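Local coordinates for protein glutamate racemase (Escherichia coli, PDB 2JFN) that belongs to the Asp/Glu/hydantoin racemase family of alpha/beta enzymes and is modelled here with glutamic acid and UDP-N-acetylmuramoyl-L-alanine bound, at residues A[82-90]-A[235-246]; A[178-187]-A[210-218]. One frame throughout, in Å; residues are numbered along the deposited sequence.

Overall arrangement
Following the chain from its N terminus, strand 87-90 of the mixed sheet comes first, and contact 1 closes a loop of 144 residues when helix 228-241 and the turn after it return to this strand. Contact 2 is nested inside that loop: segments 178-187 and 210-218, with 22 residues between them, pack two helices beside the four-stranded parallel sheet. The two contacts thus belong to different sheets of the chain and lie on opposite sides of its centre. The centres of contact 1 and contact 2 are about 36 Å apart, and the nearest atoms of contact 1 and contact 2 are about 17 Å apart, without touching. Contact 1 brings the chain back to the mixed sheet, whereas contact 2 joins helices within the intervening part.

Contact 1: A[82-90]-A[235-246]; sequences RYPLALAVV and TAWLLEHEAPDA
Strand 87-90 of the mixed beta-sheet of this alpha/beta fold meets the end of helix 228-241 chiefly through Leu-87, which presses against Thr-235, Leu-238 and Leu-239. The short axes run nearly antiparallel, at 155°, and approach to 9.9 Å. With CG anti to the backbone N (chi1 172°), Leu-87 sends its branches to the helix: CD1 lies 3.6 Å from Leu-238 CB, the two side chains crossing at about a right angle, and 4.0 Å from Thr-235 CG2. Thr-235 thereby offers its methyl to the leucine, while its OG1 is hydrogen-bonded to Ile-231 O in the preceding helical turn. Leu-239 CD2 comes alongside from the next position, 4.1 Å from Leu-87 CB, and it also borders the Ala-86 methyl.

The helix ends where Leu-238 O accepts from both Glu-242 N and Ala-243 N, one on each face of its carbonyl plane. From there the chain runs past the loop before the strand and on to strand 247-248, which pairs antiparallel with strand 21-28, the strand that also pairs in parallel with 87-90. Ala-86 O faces carbon here, 3.2 Å from Ala-243 CB and 3.5 Å from Pro-244 CD, and this buried oxygen has no hydrogen-bond partner in the model. Beyond the proline, an inverse gamma turn centred on Asp-245 (Ala-246 N to Pro-244 O, 2.7 Å) brings Ala-246 back to the strand side, its CB resting 3.5 Å from Leu-85 C, with the ring of Pro-84 at its flank.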
loop_
_atom_site.group_PDB
_atom_site.type_symbol
_atom_site.label_atom_id
_atom_site.label_comp_id
_atom_site.label_asym_id
_atom_site.label_seq_id
_atom_site.Cartn_x
_atom_site.Cartn_y
_atom_site.Cartn_z
ATOM N N ARG A 82 -15.148 -14.986 6.931
ATOM C CA ARG A 82 -14.195 -15.934 7.489
ATOM C C ARG A 82 -13.837 -15.542 8.924
ATOM O O ARG A 82 -13.715 -16.402 9.800
ATOM C CB ARG A 82 -12.925 -15.985 6.628
ATOM C CG ARG A 82 -13.106 -16.697 5.285
ATOM C CD ARG A 82 -13.437 -18.176 5.495
ATOM N NE ARG A 82 -12.315 -18.889 6.104
ATOM C CZ ARG A 82 -11.308 -19.428 5.421
ATOM N NH1 ARG A 82 -11.285 -19.345 4.098
ATOM N NH2 ARG A 82 -10.316 -20.037 6.061
ATOM N N TYR A 83 -13.670 -14.244 9.160
ATOM C CA TYR A 83 -13.333 -13.742 10.492
ATOM C C TYR A 83 -13.901 -12.358 10.770
ATOM O O TYR A 83 -13.737 -11.442 9.961
ATOM C CB TYR A 83 -11.813 -13.625 10.688
ATOM C CG TYR A 83 -11.031 -14.914 10.739
ATOM C CD1 TYR A 83 -10.415 -15.423 9.600
ATOM C CD2 TYR A 83 -10.871 -15.605 11.941
ATOM C CE1 TYR A 83 -9.656 -16.587 9.655
ATOM C CE2 TYR A 83 -10.114 -16.769 12.006
ATOM C CZ TYR A 83 -9.510 -17.253 10.864
ATOM O OH TYR A 83 -8.758 -18.406 10.927
ATOM N N PRO A 84 -14.593 -12.188 11.907
ATOM C CA PRO A 84 -15.126 -10.859 12.213
ATOM C C PRO A 84 -13.874 -9.981 12.309
ATOM O O PRO A 84 -12.844 -10.429 12.811
ATOM C CB PRO A 84 -15.793 -11.063 13.569
ATOM C CG PRO A 84 -16.316 -12.477 13.458
ATOM C CD PRO A 84 -15.146 -13.207 12.822
ATOM N N LEU A 85 -13.952 -8.749 11.826
ATOM C CA LEU A 85 -12.788 -7.867 11.835
ATOM C C LEU A 85 -12.863 -6.755 12.869
ATOM O O LEU A 85 -13.918 -6.179 13.094
ATOM C CB LEU A 85 -12.611 -7.238 10.451
ATOM C CG LEU A 85 -12.542 -8.180 9.246
ATOM C CD1 LEU A 85 -12.505 -7.374 7.948
ATOM C CD2 LEU A 85 -11.319 -9.067 9.372
ATOM N N ALA A 86 -11.738 -6.468 13.509
ATOM C CA ALA A 86 -11.684 -5.383 14.476
ATOM C C ALA A 86 -11.358 -4.115 13.679
ATOM O O ALA A 86 -11.780 -3.016 14.028
ATOM C CB ALA A 86 -10.593 -5.656 15.519
ATOM N N LEU A 87 -10.627 -4.282 12.582
ATOM C CA LEU A 87 -10.233 -3.151 11.752
ATOM C C LEU A 87 -9.658 -3.634 10.427
ATOM O O LEU A 87 -9.082 -4.720 10.352
ATOM C CB LEU A 87 -9.183 -2.322 12.506
ATOM C CG LEU A 87 -8.428 -1.169 11.838
ATOM C CD1 LEU A 87 -7.884 -0.254 12.932
ATOM C CD2 LEU A 87 -7.284 -1.699 10.971
ATOM N N ALA A 88 -9.818 -2.822 9.387
ATOM C CA ALA A 88 -9.297 -3.148 8.067
ATOM C C ALA A 88 -8.505 -1.974 7.498
ATOM O O ALA A 88 -8.891 -0.810 7.642
ATOM C CB ALA A 88 -10.433 -3.500 7.123
ATOM N N VAL A 89 -7.393 -2.293 6.850
ATOM C CA VAL A 89 -6.542 -1.281 6.240
ATOM C C VAL A 89 -6.494 -1.482 4.734
ATOM O O VAL A 89 -6.144 -2.560 4.256
ATOM C CB VAL A 89 -5.092 -1.369 6.761
ATOM C CG1 VAL A 89 -4.259 -0.245 6.152
ATOM C CG2 VAL A 89 -5.071 -1.310 8.282
ATOM N N VAL A 90 -6.867 -0.450 3.989
ATOM C CA VAL A 90 -6.814 -0.512 2.541
ATOM C C VAL A 90 -5.421 0.032 2.231
ATOM O O VAL A 90 -5.264 1.217 1.939
ATOM C CB VAL A 90 -7.895 0.386 1.905
ATOM C CG1 VAL A 90 -7.839 0.281 0.387
ATOM C CG2 VAL A 90 -9.282 -0.041 2.407
ATOM N N THR A 235 -3.651 2.949 13.210
ATOM C CA THR A 235 -4.237 1.639 13.490
ATOM C C THR A 235 -4.294 1.402 14.997
ATOM O O THR A 235 -5.321 0.972 15.533
ATOM C CB THR A 235 -3.419 0.513 12.810
ATOM O OG1 THR A 235 -3.547 0.639 11.389
ATOM C CG2 THR A 235 -3.918 -0.874 13.241
ATOM N N ALA A 236 -3.191 1.700 15.678
ATOM C CA ALA A 236 -3.125 1.538 17.125
ATOM C C ALA A 236 -4.149 2.449 17.806
ATOM O O ALA A 236 -4.764 2.067 18.800
ATOM C CB ALA A 236 -1.720 1.859 17.626
ATOM N N TRP A 237 -4.342 3.652 17.273
ATOM C CA TRP A 237 -5.303 4.577 17.865
ATOM C C TRP A 237 -6.738 4.065 17.697
ATOM O O TRP A 237 -7.555 4.160 18.618
ATOM C CB TRP A 237 -5.193 5.961 17.220
ATOM C CG TRP A 237 -5.993 7.019 17.942
ATOM C CD1 TRP A 237 -5.620 7.705 19.068
ATOM C CD2 TRP A 237 -7.309 7.484 17.610
ATOM N NE1 TRP A 237 -6.621 8.570 19.453
ATOM C CE2 TRP A 237 -7.668 8.454 18.576
ATOM C CE3 TRP A 237 -8.220 7.176 16.591
ATOM C CZ2 TRP A 237 -8.901 9.117 18.552
ATOM C CZ3 TRP A 237 -9.448 7.836 16.568
ATOM C CH2 TRP A 237 -9.775 8.796 17.544
ATOM N N LEU A 238 -7.042 3.532 16.518
ATOM C CA LEU A 238 -8.379 3.021 16.239
ATOM C C LEU A 238 -8.682 1.759 17.031
ATOM O O LEU A 238 -9.819 1.539 17.450
ATOM C CB LEU A 238 -8.540 2.751 14.741
ATOM C CG LEU A 238 -8.537 4.003 13.865
ATOM C CD1 LEU A 238 -8.522 3.614 12.405
ATOM C CD2 LEU A 238 -9.761 4.852 14.175
ATOM N N LEU A 239 -7.673 0.925 17.238
ATOM C CA LEU A 239 -7.883 -0.296 17.999
ATOM C C LEU A 239 -8.176 0.075 19.450
ATOM O O LEU A 239 -8.730 -0.722 20.208
ATOM C CB LEU A 239 -6.648 -1.195 17.922
ATOM C CG LEU A 239 -6.397 -1.850 16.555
ATOM C CD1 LEU A 239 -5.081 -2.604 16.576
ATOM C CD2 LEU A 239 -7.554 -2.786 16.215
ATOM N N GLU A 240 -7.814 1.299 19.822
ATOM C CA GLU A 240 -8.022 1.774 21.182
ATOM C C GLU A 240 -9.309 2.553 21.376
ATOM O O GLU A 240 -9.955 2.430 22.413
ATOM C CB GLU A 240 -6.848 2.656 21.621
ATOM C CG GLU A 240 -5.533 1.913 21.800
ATOM C CD GLU A 240 -5.654 0.746 22.766
ATOM O OE1 GLU A 240 -6.140 0.961 23.902
ATOM O OE2 GLU A 240 -5.263 -0.384 22.389
ATOM N N HIS A 241 -9.688 3.348 20.382
ATOM C CA HIS A 241 -10.879 4.175 20.510
ATOM C C HIS A 241 -12.085 3.862 19.616
ATOM O O HIS A 241 -13.115 4.527 19.738
ATOM C CB HIS A 241 -10.479 5.644 20.317
ATOM C CG HIS A 241 -9.390 6.101 21.242
ATOM N ND1 HIS A 241 -8.818 7.352 21.158
ATOM C CD2 HIS A 241 -8.762 5.470 22.263
ATOM C CE1 HIS A 241 -7.882 7.471 22.083
ATOM N NE2 HIS A 241 -7.828 6.343 22.768
ATOM N N GLU A 242 -11.988 2.864 18.737
ATOM C CA GLU A 242 -13.114 2.569 17.849
ATOM C C GLU A 242 -13.389 1.119 17.459
ATOM O O GLU A 242 -14.531 0.764 17.176
ATOM C CB GLU A 242 -12.978 3.379 16.555
ATOM C CG GLU A 242 -13.200 4.867 16.711
ATOM C CD GLU A 242 -12.988 5.614 15.413
ATOM O OE1 GLU A 242 -13.455 5.126 14.356
ATOM O OE2 GLU A 242 -12.365 6.697 15.448
ATOM N N ALA A 243 -12.356 0.286 17.434
ATOM C CA ALA A 243 -12.517 -1.106 17.024
ATOM C C ALA A 243 -13.387 -1.973 17.930
ATOM O O ALA A 243 -13.245 -1.958 19.155
ATOM C CB ALA A 243 -11.149 -1.758 16.863
ATOM N N PRO A 244 -14.307 -2.747 17.330
ATOM C CA PRO A 244 -15.181 -3.625 18.112
ATOM C C PRO A 244 -14.355 -4.810 18.607
ATOM O O PRO A 244 -13.280 -5.087 18.072
ATOM C CB PRO A 244 -16.252 -4.032 17.101
ATOM C CG PRO A 244 -15.488 -4.042 15.797
ATOM C CD PRO A 244 -14.672 -2.773 15.900
ATOM N N ASP A 245 -14.853 -5.504 19.628
ATOM C CA ASP A 245 -14.152 -6.651 20.202
ATOM C C ASP A 245 -14.165 -7.881 19.293
ATOM O O ASP A 245 -14.796 -8.891 19.613
ATOM C CB ASP A 245 -14.776 -7.017 21.559
ATOM C CG ASP A 245 -13.961 -8.048 22.318
ATOM O OD1 ASP A 245 -14.522 -8.730 23.202
ATOM O OD2 ASP A 245 -12.750 -8.174 22.043
ATOM N N ALA A 246 -13.467 -7.801 18.163
ATOM C CA ALA A 246 -13.394 -8.914 17.219
ATOM C C ALA A 246 -11.986 -9.498 17.277
ATOM O O ALA A 246 -11.038 -8.913 16.749
ATOM C CB ALA A 246 -13.709 -8.426 15.807
#

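Contact 2: A[178-187]-A[210-218]; sequences VSLDALKRIL and LQEELLQVL
Leu-210, just before helix 211-217, touches Val-178 where the chain enters helix 180-186: Leu-210 CD2 lies 3.8 Å from Val-178 CG2. The helix axes approach to 9.8 Å and cross at -64°. Glu-213 comes next and turns its aliphatic part to the contact, with CB 3.5 Å from Leu-183 CD1 and CG 3.8 Å from Val-178 CB. A bend in the chain (chi2 80°) carries its carboxylate past Val-178; there OE1 forms a salt bridge with Lys-172 of helix 163-174, while OE2 takes a hydrogen bond from a water 2.9 Å away that itself accepts from Val-178 N at 3.0 Å. Leu-214 CD2 follows, reaching the methyls of Leu-183 and Leu-187. Gln-216 adds its OE1 near Leu-180 CD1. Val-217 gives the largest share of the surface: its CG1 sits 3.5 Å from Lys-184 CG, against the aliphatic stem of an extended lysine, and its CG2 faces Leu-183 CB. Helix 211-217 is the link of a beta-alpha-beta crossover between the adjacent parallel strands 199-202 and 223-225, and at its exit Leu-218 CD2 meets Leu-187 CD1 at 3.8 Å. No direct hydrogen bond joins the segments, so apolar side chains and the methylenes of Glu-213 and Lys-184 carry the interface; the one polar link found between the two segments is the water between Val-178 N and Glu-213 OE2, whose carboxylate is also held by Lys-172.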
loop_
_atom_site.group_PDB
_atom_site.type_symbol
_atom_site.label_atom_id
_atom_site.label_comp_id
_atom_site.label_asym_id
_atom_site.label_seq_id
_atom_site.Cartn_x
_atom_site.Cartn_y
_atom_site.Cartn_z
ATOM N N VAL A 178 15.774 -7.176 -8.891
ATOM C CA VAL A 178 15.397 -5.922 -9.521
ATOM C C VAL A 178 16.538 -5.363 -10.368
ATOM O O VAL A 178 17.657 -5.200 -9.888
ATOM C CB VAL A 178 15.005 -4.871 -8.454
ATOM C CG1 VAL A 178 14.546 -3.588 -9.126
ATOM C CG2 VAL A 178 13.914 -5.435 -7.548
ATOM N N SER A 179 16.249 -5.076 -11.633
ATOM C CA SER A 179 17.249 -4.511 -12.533
ATOM C C SER A 179 17.422 -3.033 -12.226
ATOM O O SER A 179 16.500 -2.239 -12.431
ATOM C CB SER A 179 16.815 -4.666 -13.987
ATOM O OG SER A 179 17.558 -3.789 -14.814
ATOM N N LEU A 180 18.599 -2.658 -11.736
ATOM C CA LEU A 180 18.852 -1.261 -11.414
ATOM C C LEU A 180 18.818 -0.399 -12.668
ATOM O O LEU A 180 18.451 0.772 -12.607
ATOM C CB LEU A 180 20.197 -1.109 -10.705
ATOM C CG LEU A 180 20.325 -1.824 -9.355
ATOM C CD1 LEU A 180 21.645 -1.440 -8.700
ATOM C CD2 LEU A 180 19.153 -1.446 -8.449
ATOM N N ASP A 181 19.193 -0.974 -13.807
ATOM C CA ASP A 181 19.176 -0.221 -15.053
ATOM C C ASP A 181 17.745 0.159 -15.426
ATOM O O ASP A 181 17.501 1.236 -15.967
ATOM C CB ASP A 181 19.819 -1.024 -16.190
ATOM C CG ASP A 181 21.321 -1.194 -16.009
ATOM O OD1 ASP A 181 21.997 -0.222 -15.608
ATOM O OD2 ASP A 181 21.831 -2.299 -16.281
ATOM N N ALA A 182 16.799 -0.731 -15.141
ATOM C CA ALA A 182 15.394 -0.461 -15.430
ATOM C C ALA A 182 14.933 0.708 -14.557
ATOM O O ALA A 182 14.212 1.590 -15.012
ATOM C CB ALA A 182 14.548 -1.706 -15.144
ATOM N N LEU A 183 15.361 0.709 -13.297
ATOM C CA LEU A 183 15.008 1.783 -12.375
ATOM C C LEU A 183 15.588 3.116 -12.821
ATOM O O LEU A 183 14.897 4.137 -12.803
ATOM C CB LEU A 183 15.515 1.477 -10.967
ATOM C CG LEU A 183 14.560 0.792 -9.993
ATOM C CD1 LEU A 183 15.248 0.677 -8.632
ATOM C CD2 LEU A 183 13.264 1.600 -9.871
ATOM N N LYS A 184 16.859 3.109 -13.211
ATOM C CA LYS A 184 17.519 4.330 -13.657
ATOM C C LYS A 184 16.781 4.920 -14.849
ATOM O O LYS A 184 16.661 6.136 -14.979
ATOM C CB LYS A 184 18.971 4.045 -14.053
ATOM C CG LYS A 184 19.870 3.673 -12.891
ATOM C CD LYS A 184 21.245 3.237 -13.372
ATOM C CE LYS A 184 22.093 2.731 -12.217
ATOM N NZ LYS A 184 23.405 2.185 -12.693
ATOM N N ARG A 185 16.301 4.045 -15.723
ATOM C CA ARG A 185 15.576 4.473 -16.910
ATOM C C ARG A 185 14.272 5.142 -16.490
ATOM O O ARG A 185 13.930 6.228 -16.961
ATOM C CB ARG A 185 15.281 3.263 -17.802
ATOM C CG ARG A 185 14.499 3.604 -19.061
ATOM C CD ARG A 185 15.308 4.496 -19.997
ATOM N NE ARG A 185 14.465 5.044 -21.057
ATOM C CZ ARG A 185 13.526 5.962 -20.858
ATOM N NH1 ARG A 185 13.310 6.445 -19.639
ATOM N NH2 ARG A 185 12.789 6.388 -21.875
ATOM N N ILE A 186 13.547 4.486 -15.593
ATOM C CA ILE A 186 12.287 5.032 -15.110
ATOM C C ILE A 186 12.523 6.392 -14.450
ATOM O O ILE A 186 11.749 7.327 -14.643
ATOM C CB ILE A 186 11.628 4.072 -14.085
ATOM C CG1 ILE A 186 11.261 2.751 -14.774
ATOM C CG2 ILE A 186 10.397 4.730 -13.466
ATOM C CD1 ILE A 186 10.735 1.680 -13.822
ATOM N N LEU A 187 13.603 6.501 -13.680
ATOM C CA LEU A 187 13.923 7.741 -12.978
ATOM C C LEU A 187 14.791 8.721 -13.778
ATOM O O LEU A 187 15.188 9.765 -13.261
ATOM C CB LEU A 187 14.613 7.412 -11.642
ATOM C CG LEU A 187 13.766 6.616 -10.638
ATOM C CD1 LEU A 187 14.636 6.086 -9.504
ATOM C CD2 LEU A 187 12.664 7.505 -10.094
ATOM N N LEU A 210 10.928 -1.313 -2.473
ATOM C CA LEU A 210 12.097 -1.085 -3.324
ATOM C C LEU A 210 13.022 -0.024 -2.735
ATOM O O LEU A 210 13.909 0.489 -3.424
ATOM C CB LEU A 210 11.648 -0.629 -4.716
ATOM C CG LEU A 210 10.838 -1.623 -5.557
ATOM C CD1 LEU A 210 10.263 -0.916 -6.757
ATOM C CD2 LEU A 210 11.724 -2.786 -5.981
ATOM N N GLN A 211 12.824 0.305 -1.466
ATOM C CA GLN A 211 13.646 1.334 -0.844
ATOM C C GLN A 211 15.141 1.191 -1.117
ATOM O O GLN A 211 15.782 2.142 -1.563
ATOM C CB GLN A 211 13.406 1.391 0.670
ATOM C CG GLN A 211 14.278 2.450 1.344
ATOM C CD GLN A 211 13.876 2.746 2.773
ATOM O OE1 GLN A 211 12.780 3.256 3.031
ATOM N NE2 GLN A 211 14.766 2.433 3.715
ATOM N N GLU A 212 15.700 0.014 -0.863
ATOM C CA GLU A 212 17.132 -0.186 -1.083
ATOM C C GLU A 212 17.538 0.142 -2.515
ATOM O O GLU A 212 18.469 0.917 -2.744
ATOM C CB GLU A 212 17.535 -1.625 -0.739
ATOM C CG GLU A 212 19.043 -1.838 -0.682
ATOM C CD GLU A 212 19.456 -2.901 0.331
ATOM O OE1 GLU A 212 19.216 -2.704 1.546
ATOM O OE2 GLU A 212 20.021 -3.936 -0.084
ATOM N N GLU A 213 16.827 -0.441 -3.478
ATOM C CA GLU A 213 17.111 -0.203 -4.883
ATOM C C GLU A 213 16.969 1.277 -5.243
ATOM O O GLU A 213 17.801 1.825 -5.969
ATOM C CB GLU A 213 16.170 -1.029 -5.767
ATOM C CG GLU A 213 16.389 -2.538 -5.731
ATOM C CD GLU A 213 15.782 -3.225 -4.513
ATOM O OE1 GLU A 213 15.062 -2.568 -3.727
ATOM O OE2 GLU A 213 16.023 -4.440 -4.350
ATOM N N LEU A 214 15.910 1.918 -4.749
ATOM C CA LEU A 214 15.680 3.335 -5.035
ATOM C C LEU A 214 16.818 4.205 -4.520
ATOM O O LEU A 214 17.247 5.139 -5.193
ATOM C CB LEU A 214 14.362 3.810 -4.417
ATOM C CG LEU A 214 13.089 3.312 -5.113
ATOM C CD1 LEU A 214 11.866 3.670 -4.281
ATOM C CD2 LEU A 214 13.003 3.929 -6.512
ATOM N N LEU A 215 17.307 3.889 -3.330
ATOM C CA LEU A 215 18.387 4.662 -2.744
ATOM C C LEU A 215 19.711 4.486 -3.483
ATOM O O LEU A 215 20.600 5.326 -3.375
ATOM C CB LEU A 215 18.532 4.305 -1.264
ATOM C CG LEU A 215 17.341 4.801 -0.438
ATOM C CD1 LEU A 215 17.471 4.348 0.999
ATOM C CD2 LEU A 215 17.274 6.321 -0.512
ATOM N N GLN A 216 19.847 3.404 -4.241
ATOM C CA GLN A 216 21.077 3.180 -4.991
ATOM C C GLN A 216 21.057 3.981 -6.289
ATOM O O GLN A 216 22.102 4.372 -6.807
ATOM C CB GLN A 216 21.251 1.695 -5.330
ATOM C CG GLN A 216 21.361 0.767 -4.134
ATOM C CD GLN A 216 21.662 -0.664 -4.542
ATOM O OE1 GLN A 216 22.776 -0.975 -4.968
ATOM N NE2 GLN A 216 20.669 -1.540 -4.427
ATOM N N VAL A 217 19.859 4.226 -6.805
ATOM C CA VAL A 217 19.686 4.948 -8.058
ATOM C C VAL A 217 19.470 6.448 -7.900
ATOM O O VAL A 217 19.985 7.237 -8.689
ATOM C CB VAL A 217 18.494 4.352 -8.857
ATOM C CG1 VAL A 217 18.258 5.139 -10.137
ATOM C CG2 VAL A 217 18.772 2.900 -9.175
ATOM N N LEU A 218 18.702 6.841 -6.890
ATOM C CA LEU A 218 18.413 8.253 -6.663
ATOM C C LEU A 218 19.638 9.042 -6.211
ATOM O O LEU A 218 20.529 8.507 -5.548
ATOM C CB LEU A 218 17.301 8.410 -5.617
ATOM C CG LEU A 218 15.894 7.916 -5.980
ATOM C CD1 LEU A 218 15.054 7.836 -4.716
ATOM C CD2 LEU A 218 15.251 8.849 -7.000
HETATM O O HOH W 1 16.842 -6.621 -6.108
#